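Local coordinates for protein NolR (Sinorhizobium fredii, PDB 4OMZ) that acts as a DNA-binding transcription regulator of the ArsR helix-turn-helix family, controlling rhizobial nodulation and symbiosis genes, at residues Ile34-Ser37 and Leu38-Glu42. Numbering follows the deposited sequence.
Sequences ILDS and LVKEE
The carboxylate of D36 has the chain of K40 over one face: K40 CE stands 3.6 Å from D36 OD1, and K40 NZ is displaced well above the group's plane. D36 OD2 and K40 NZ form a long salt bridge, 3.8 Å apart. The path of K40 beside D36 O is doubtful in the model, so its torsions explain nothing here. E41 folds its CG back near S37 O, while its OE2 forms a salt bridge with K51 of helix 45-51.

Behind these charges, the last turns of helix 29-40 are defined by backbone bonds. L38 N donates to I34 O at 2.8 Å, with an N-H...O angle of 160°. The next bond, V39 N to L35 O at 2.9 Å, is more bent, 139°. Weak hydrogen bonds from K40 N (3.1 Å) and E41 N (2.9 Å) converge on S37 O, while E41 itself departs from helical backbone angles; the helix therefore runs out here.

The I34 and L38 side chains run alongside one another off the same helix face, with I34 CG2 3.8 Å from L38 CD1. In I34, CG1 sits at chi1 -68°, which puts CG2 anti to the backbone N and beside the leucine. Both side chains touch L48, and I34 also meets L59 of helix 56-68, linking the helix end to the helix-turn-helix core. S37 OG bonds back to L33 O.

Chemically, the turn has two characters: a buried hydrocarbon side, and an outer side where a long ion pair probably contributes only modest electrostatic stabilisation.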
ATOM      1  N   ILE A  34     -10.467  -5.409   7.266  1.00 43.51           N
ATOM      2  CA  ILE A  34     -11.365  -6.217   6.452  1.00 43.51           C
ATOM      3  C   ILE A  34     -10.617  -7.363   5.762  1.00 48.07           C
ATOM      4  O   ILE A  34     -11.041  -8.508   5.835  1.00 43.38           O
ATOM      5  CB  ILE A  34     -12.076  -5.367   5.383  1.00 43.25           C
ATOM      6  CG1 ILE A  34     -13.054  -4.391   6.039  1.00 43.97           C
ATOM      7  CG2 ILE A  34     -12.794  -6.262   4.381  1.00 43.15           C
ATOM      8  CD1 ILE A  34     -13.472  -3.245   5.140  1.00 43.76           C
ATOM      9  N   LEU A  35      -9.513  -7.052   5.090  1.00 42.28           N
ATOM     10  CA  LEU A  35      -8.753  -8.075   4.372  1.00 46.17           C
ATOM     11  C   LEU A  35      -8.130  -9.093   5.318  1.00 42.33           C
ATOM     12  O   LEU A  35      -8.025 -10.268   4.981  1.00 42.46           O
ATOM     13  CB  LEU A  35      -7.659  -7.436   3.508  1.00 41.06           C
ATOM     14  CG  LEU A  35      -8.123  -6.832   2.184  1.00 40.54           C
ATOM     15  CD1 LEU A  35      -7.037  -5.981   1.574  1.00 39.78           C
ATOM     16  CD2 LEU A  35      -8.550  -7.924   1.222  1.00 40.54           C
ATOM     17  N   ASP A  36      -7.716  -8.641   6.498  1.00 49.92           N
ATOM     18  CA  ASP A  36      -7.188  -9.550   7.511  1.00 47.67           C
ATOM     19  C   ASP A  36      -8.273 -10.564   7.882  1.00 47.09           C
ATOM     20  O   ASP A  36      -8.103 -11.797   7.754  1.00 47.66           O
ATOM     21  CB  ASP A  36      -6.726  -8.764   8.738  1.00 43.44           C
ATOM     22  CG  ASP A  36      -5.615  -9.462   9.497  1.00 55.82           C
ATOM     23  OD1 ASP A  36      -4.533  -9.665   8.907  1.00 58.30           O
ATOM     24  OD2 ASP A  36      -5.816  -9.798  10.682  1.00 64.16           O
ATOM     25  N   SER A  37      -9.428 -10.025   8.254  1.00 44.24           N
ATOM     26  CA  SER A  37     -10.549 -10.853   8.657  1.00 44.95           C
ATOM     27  C   SER A  37     -10.987 -11.813   7.546  1.00 44.79           C
ATOM     28  O   SER A  37     -11.210 -12.995   7.794  1.00 45.28           O
ATOM     29  CB  SER A  37     -11.711  -9.961   9.082  1.00 45.36           C
ATOM     30  OG  SER A  37     -11.283  -8.990  10.016  1.00 45.54           O
ATOM     31  N   LEU A  38     -11.081 -11.308   6.322  1.00 46.82           N
ATOM     32  CA  LEU A  38     -11.520 -12.105   5.182  1.00 44.04           C
ATOM     33  C   LEU A  38     -10.484 -13.140   4.770  1.00 43.90           C
ATOM     34  O   LEU A  38     -10.825 -14.156   4.162  1.00 44.11           O
ATOM     35  CB  LEU A  38     -11.846 -11.198   3.998  1.00 43.44           C
ATOM     36  CG  LEU A  38     -13.111 -10.359   4.162  1.00 43.74           C
ATOM     37  CD1 LEU A  38     -13.486  -9.683   2.852  1.00 43.23           C
ATOM     38  CD2 LEU A  38     -14.245 -11.244   4.654  1.00 48.64           C
ATOM     39  N   VAL A  39      -9.217 -12.885   5.079  1.00 47.08           N
ATOM     40  CA  VAL A  39      -8.201 -13.892   4.807  1.00 57.88           C
ATOM     41  C   VAL A  39      -8.347 -15.035   5.800  1.00 60.94           C
ATOM     42  O   VAL A  39      -8.147 -16.197   5.441  1.00 44.84           O
ATOM     43  CB  VAL A  39      -6.765 -13.313   4.880  1.00 48.11           C
ATOM     44  CG1 VAL A  39      -5.759 -14.395   5.237  1.00 43.70           C
ATOM     45  CG2 VAL A  39      -6.389 -12.667   3.561  1.00 45.30           C
ATOM     46  N   LYS A  40      -8.774 -14.743   7.027  1.00 62.39           N
ATOM     47  CA  LYS A  40      -8.753 -15.851   7.983  1.00 73.94           C
ATOM     48  C   LYS A  40     -10.126 -16.493   8.198  1.00 80.44           C
ATOM     49  O   LYS A  40     -10.222 -17.523   8.868  1.00 84.77           O
ATOM     50  CB  LYS A  40      -8.188 -15.416   9.342  1.00 79.61           C
ATOM     51  CG  LYS A  40      -7.420 -14.119   9.339  1.00 80.05           C
ATOM     52  CD  LYS A  40      -6.001 -14.316   8.835  1.00 75.70           C
ATOM     53  CE  LYS A  40      -5.068 -13.214   9.311  1.00 71.41           C
ATOM     54  NZ  LYS A  40      -4.666 -13.406  10.735  1.00 70.26           N
ATOM     55  N   GLU A  41     -11.175 -15.924   7.604  1.00 73.04           N
ATOM     56  CA  GLU A  41     -12.505 -16.523   7.705  1.00 65.04           C
ATOM     57  C   GLU A  41     -13.531 -15.963   6.704  1.00 61.51           C
ATOM     58  O   GLU A  41     -13.399 -14.830   6.242  1.00 66.62           O
ATOM     59  CB  GLU A  41     -12.975 -16.336   9.153  1.00 71.60           C
ATOM     60  CG  GLU A  41     -12.737 -14.911   9.643  1.00 79.21           C
ATOM     61  CD  GLU A  41     -12.986 -14.699  11.128  1.00 82.61           C
ATOM     62  OE1 GLU A  41     -13.787 -15.444  11.736  1.00 85.70           O
ATOM     63  OE2 GLU A  41     -12.363 -13.764  11.684  1.00 77.21           O
ATOM     64  N   GLU A  42     -14.550 -16.761   6.383  1.00 54.69           N
ATOM     65  CA  GLU A  42     -15.739 -16.286   5.663  1.00 46.75           C
ATOM     66  C   GLU A  42     -16.689 -15.496   6.550  1.00 49.34           C
ATOM     67  O   GLU A  42     -16.921 -15.864   7.700  1.00 50.90           O
ATOM     68  CB  GLU A  42     -16.542 -17.438   5.057  1.00 47.18           C
ATOM     69  CG  GLU A  42     -15.965 -18.147   3.864  1.00 46.89           C
ATOM     70  CD  GLU A  42     -17.007 -19.045   3.204  1.00 60.14           C
ATOM     71  OE1 GLU A  42     -17.502 -19.980   3.875  1.00 48.10           O
ATOM     72  OE2 GLU A  42     -17.339 -18.814   2.018  1.00 53.18           O
TER